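Local structure of GMP reductase (Trypanosoma brucei brucei, 6JIG) at residues Leu131-Ile145 and Val159-Val171. The protein probably catalyses the irreversible NADPH-dependent deamination of GMP to IMP and binds guanine nucleotides at its regulatory CBS domain. The protein carries 1 engineered substitution. Residues are numbered along the deposited sequence; the frame is centred on the assembly and turned at random.
Sequences LVVNCKNERKLLGII and VESLMTPVDKMVV
Ile144 and Thr164 form an antiparallel hydrogen-bonded pair: Ile144 N donates to Thr164 O at 2.9 Å, in the carbonyl plane, and Thr164 N returns a bond to Ile144 O, the C=O...donor angle opening to 161°. A third bond runs from Val166 N to Leu142 O (2.8 Å), the donor standing above the Leu142 carbonyl plane, 46° out of it, where the chain enters the 3-10 turn 166-168. One water donates to Ile144 O and accepts from Thr164 OG1.

Short strand 164-165 edges the mixed sheet in the CBS region, outermost within this chain, beside strand 141-146. Val132 O accepts from both Leu142 N (2.7 Å) and Gly143 N (3.2 Å), the mark of a classic beta bulge. Gly143 has no side chain, so Thr164 O, 3.0 Å from Gly143 CA, and Met163 SD both approach that carbon directly.

Met169 is bent at its last torsion (chi3 62°), which brings CE to 3.6 Å from Ile144 CB while SD lies against the Gly143 backbone. Met163 instead runs extended beyond CG, laying SD 3.7 Å from Val132 CG1 and CE near Leu142 O. Val159 CG1 meets Val132 CG2 at 3.6 Å, Ile145 CD1 reaches Leu162 CB, and Val166 CG2 packs on Leu141 CD2. Beyond the two segments, Pro195 touches both Leu141 and Met169, and Ile144 lies close to Cys129, a GMP-binding residue.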
# COMPACT_ATOMS: atom_id res chain seq x y z
N LEU A 131 -16.47 54.09 26.99
CA LEU A 131 -17.06 55.18 27.76
C LEU A 131 -16.29 56.46 27.47
O LEU A 131 -15.06 56.47 27.49
CB LEU A 131 -17.06 54.85 29.26
CG LEU A 131 -17.93 53.59 29.40
CD1 LEU A 131 -17.42 52.61 30.46
CD2 LEU A 131 -19.40 53.93 29.60
N VAL A 132 -17.02 57.52 27.17
CA VAL A 132 -16.42 58.81 26.86
C VAL A 132 -16.23 59.57 28.16
O VAL A 132 -17.19 59.78 28.91
CB VAL A 132 -17.28 59.61 25.87
CG1 VAL A 132 -16.56 60.89 25.46
CG2 VAL A 132 -17.58 58.76 24.65
N VAL A 133 -14.99 59.96 28.45
CA VAL A 133 -14.65 60.64 29.69
C VAL A 133 -13.83 61.89 29.36
O VAL A 133 -13.26 62.02 28.28
CB VAL A 133 -13.86 59.73 30.67
CG1 VAL A 133 -14.67 58.46 31.01
CG2 VAL A 133 -12.50 59.38 30.09
N ASN A 134 -13.78 62.81 30.33
CA ASN A 134 -13.15 64.10 30.07
C ASN A 134 -11.64 63.97 29.91
O ASN A 134 -11.06 64.58 29.01
CB ASN A 134 -13.53 65.10 31.17
CG ASN A 134 -12.89 64.78 32.50
OD1 ASN A 134 -12.57 63.63 32.80
ND2 ASN A 134 -12.71 65.81 33.32
N CYS A 135 -11.00 63.17 30.76
CA CYS A 135 -9.56 62.98 30.67
C CYS A 135 -9.20 61.67 31.36
O CYS A 135 -9.97 61.14 32.16
CB CYS A 135 -8.78 64.14 31.30
SG CYS A 135 -8.90 64.21 33.10
N LYS A 136 -8.00 61.18 31.05
CA LYS A 136 -7.57 59.89 31.57
C LYS A 136 -7.45 59.89 33.09
O LYS A 136 -7.61 58.84 33.73
CB LYS A 136 -6.23 59.49 30.93
N ASN A 137 -7.18 61.05 33.70
CA ASN A 137 -6.88 61.10 35.12
C ASN A 137 -8.14 61.12 35.98
O ASN A 137 -8.17 60.51 37.05
CB ASN A 137 -6.01 62.32 35.43
N GLU A 138 -9.19 61.82 35.54
CA GLU A 138 -10.42 61.92 36.32
C GLU A 138 -11.50 60.95 35.88
O GLU A 138 -12.32 60.54 36.71
CB GLU A 138 -11.01 63.32 36.24
CG GLU A 138 -10.11 64.44 36.69
CD GLU A 138 -10.76 65.79 36.48
OE1 GLU A 138 -10.07 66.72 36.00
OE2 GLU A 138 -11.97 65.91 36.77
N ARG A 139 -11.55 60.60 34.59
CA ARG A 139 -12.56 59.68 34.06
C ARG A 139 -13.97 60.12 34.44
O ARG A 139 -14.83 59.30 34.76
CB ARG A 139 -12.30 58.24 34.51
CG ARG A 139 -10.96 57.69 34.07
CD ARG A 139 -10.83 56.21 34.41
NE ARG A 139 -9.80 55.58 33.59
CZ ARG A 139 -9.96 54.46 32.89
NH1 ARG A 139 -11.12 53.80 32.91
NH2 ARG A 139 -8.95 53.98 32.18
N LYS A 140 -14.22 61.43 34.42
CA LYS A 140 -15.57 61.94 34.57
C LYS A 140 -16.38 61.52 33.35
O LYS A 140 -15.99 61.81 32.21
CB LYS A 140 -15.56 63.46 34.73
N LEU A 141 -17.50 60.84 33.58
CA LEU A 141 -18.25 60.22 32.49
C LEU A 141 -19.01 61.27 31.70
O LEU A 141 -19.86 61.99 32.25
CB LEU A 141 -19.19 59.15 33.04
CG LEU A 141 -19.98 58.34 32.00
CD1 LEU A 141 -19.03 57.47 31.17
CD2 LEU A 141 -21.04 57.50 32.68
N LEU A 142 -18.74 61.36 30.39
CA LEU A 142 -19.46 62.28 29.52
C LEU A 142 -20.47 61.59 28.62
O LEU A 142 -21.43 62.24 28.17
CB LEU A 142 -18.48 63.05 28.63
CG LEU A 142 -17.26 63.64 29.34
CD1 LEU A 142 -16.32 64.33 28.36
CD2 LEU A 142 -17.67 64.59 30.46
N GLY A 143 -20.29 60.30 28.35
CA GLY A 143 -21.21 59.60 27.48
C GLY A 143 -20.64 58.25 27.09
O GLY A 143 -19.68 57.77 27.70
N ILE A 144 -21.22 57.68 26.05
CA ILE A 144 -20.88 56.32 25.64
C ILE A 144 -20.94 56.23 24.12
O ILE A 144 -21.80 56.85 23.49
CB ILE A 144 -21.81 55.29 26.32
CG1 ILE A 144 -21.30 53.86 26.10
CG2 ILE A 144 -23.24 55.45 25.83
CD1 ILE A 144 -22.11 52.82 26.82
N ILE A 145 -20.02 55.47 23.54
CA ILE A 145 -19.99 55.26 22.10
C ILE A 145 -19.80 53.78 21.81
O ILE A 145 -18.99 53.10 22.45
CB ILE A 145 -18.89 56.12 21.43
CG1 ILE A 145 -19.06 56.15 19.91
CG2 ILE A 145 -17.50 55.68 21.86
CD1 ILE A 145 -18.45 57.38 19.27
N VAL A 159 -15.78 61.84 18.31
CA VAL A 159 -16.46 60.95 19.24
C VAL A 159 -17.67 61.64 19.86
O VAL A 159 -18.79 61.10 19.85
CB VAL A 159 -15.47 60.47 20.33
CG1 VAL A 159 -16.21 59.93 21.53
CG2 VAL A 159 -14.51 59.43 19.74
N GLU A 160 -17.49 62.85 20.38
CA GLU A 160 -18.60 63.51 21.04
C GLU A 160 -19.74 63.84 20.09
O GLU A 160 -20.89 63.97 20.54
CB GLU A 160 -18.11 64.78 21.74
CG GLU A 160 -17.59 65.83 20.80
CD GLU A 160 -17.27 67.12 21.52
OE1 GLU A 160 -16.12 67.60 21.41
OE2 GLU A 160 -18.17 67.65 22.21
N SER A 161 -19.48 63.95 18.79
CA SER A 161 -20.57 64.17 17.84
C SER A 161 -21.42 62.92 17.66
O SER A 161 -22.59 63.03 17.27
CB SER A 161 -20.01 64.63 16.49
OG SER A 161 -19.05 63.71 15.99
N LEU A 162 -20.85 61.74 17.92
CA LEU A 162 -21.53 60.47 17.68
C LEU A 162 -22.01 59.79 18.96
O LEU A 162 -22.79 58.84 18.87
CB LEU A 162 -20.59 59.52 16.93
CG LEU A 162 -20.01 60.00 15.61
CD1 LEU A 162 -18.77 59.20 15.25
CD2 LEU A 162 -21.05 59.89 14.51
N MET A 163 -21.57 60.26 20.12
CA MET A 163 -21.81 59.57 21.37
C MET A 163 -23.22 59.81 21.89
O MET A 163 -23.90 60.77 21.52
CB MET A 163 -20.80 60.01 22.43
CG MET A 163 -21.24 61.23 23.24
SD MET A 163 -19.88 61.92 24.21
CE MET A 163 -20.67 63.30 25.06
N THR A 164 -23.67 58.91 22.76
CA THR A 164 -24.82 59.19 23.61
C THR A 164 -24.33 59.94 24.83
O THR A 164 -23.43 59.45 25.53
CB THR A 164 -25.52 57.90 24.03
OG1 THR A 164 -25.94 57.16 22.88
CG2 THR A 164 -26.75 58.22 24.88
N PRO A 165 -24.86 61.12 25.13
CA PRO A 165 -24.38 61.88 26.29
C PRO A 165 -24.84 61.24 27.59
O PRO A 165 -25.83 60.51 27.64
CB PRO A 165 -25.00 63.26 26.09
CG PRO A 165 -26.27 62.97 25.35
CD PRO A 165 -25.94 61.84 24.42
N VAL A 166 -24.11 61.56 28.67
CA VAL A 166 -24.31 60.88 29.95
C VAL A 166 -25.70 61.17 30.50
O VAL A 166 -26.35 60.29 31.08
CB VAL A 166 -23.20 61.26 30.94
CG1 VAL A 166 -23.18 62.77 31.20
CG2 VAL A 166 -23.37 60.49 32.24
N ASP A 167 -26.20 62.40 30.33
CA ASP A 167 -27.53 62.73 30.82
C ASP A 167 -28.62 61.93 30.11
O ASP A 167 -29.76 61.91 30.58
CB ASP A 167 -27.79 64.23 30.69
CG ASP A 167 -28.28 64.64 29.31
OD1 ASP A 167 -27.75 64.11 28.31
OD2 ASP A 167 -29.19 65.49 29.22
N LYS A 168 -28.29 61.26 29.01
CA LYS A 168 -29.21 60.35 28.34
C LYS A 168 -28.91 58.88 28.66
O LYS A 168 -29.56 57.99 28.11
CB LYS A 168 -29.16 60.57 26.83
N MET A 169 -27.96 58.62 29.55
CA MET A 169 -27.58 57.27 29.93
C MET A 169 -28.27 56.85 31.22
O MET A 169 -28.74 57.68 32.00
CB MET A 169 -26.06 57.16 30.08
CG MET A 169 -25.28 57.42 28.81
SD MET A 169 -23.50 57.29 29.06
CE MET A 169 -23.39 55.57 29.55
N VAL A 170 -28.32 55.53 31.44
CA VAL A 170 -28.70 54.96 32.73
C VAL A 170 -27.42 54.69 33.51
O VAL A 170 -26.57 53.90 33.07
CB VAL A 170 -29.54 53.69 32.55
CG1 VAL A 170 -29.88 53.07 33.90
CG2 VAL A 170 -30.80 54.00 31.77
N VAL A 171 -27.26 55.36 34.64
CA VAL A 171 -26.02 55.33 35.41
C VAL A 171 -26.37 55.01 36.86
O VAL A 171 -27.44 55.35 37.35
CB VAL A 171 -25.27 56.68 35.30
CG1 VAL A 171 -23.94 56.61 36.01
CG2 VAL A 171 -25.06 57.04 33.83
O HOH W 1 -24.21 55.22 22.30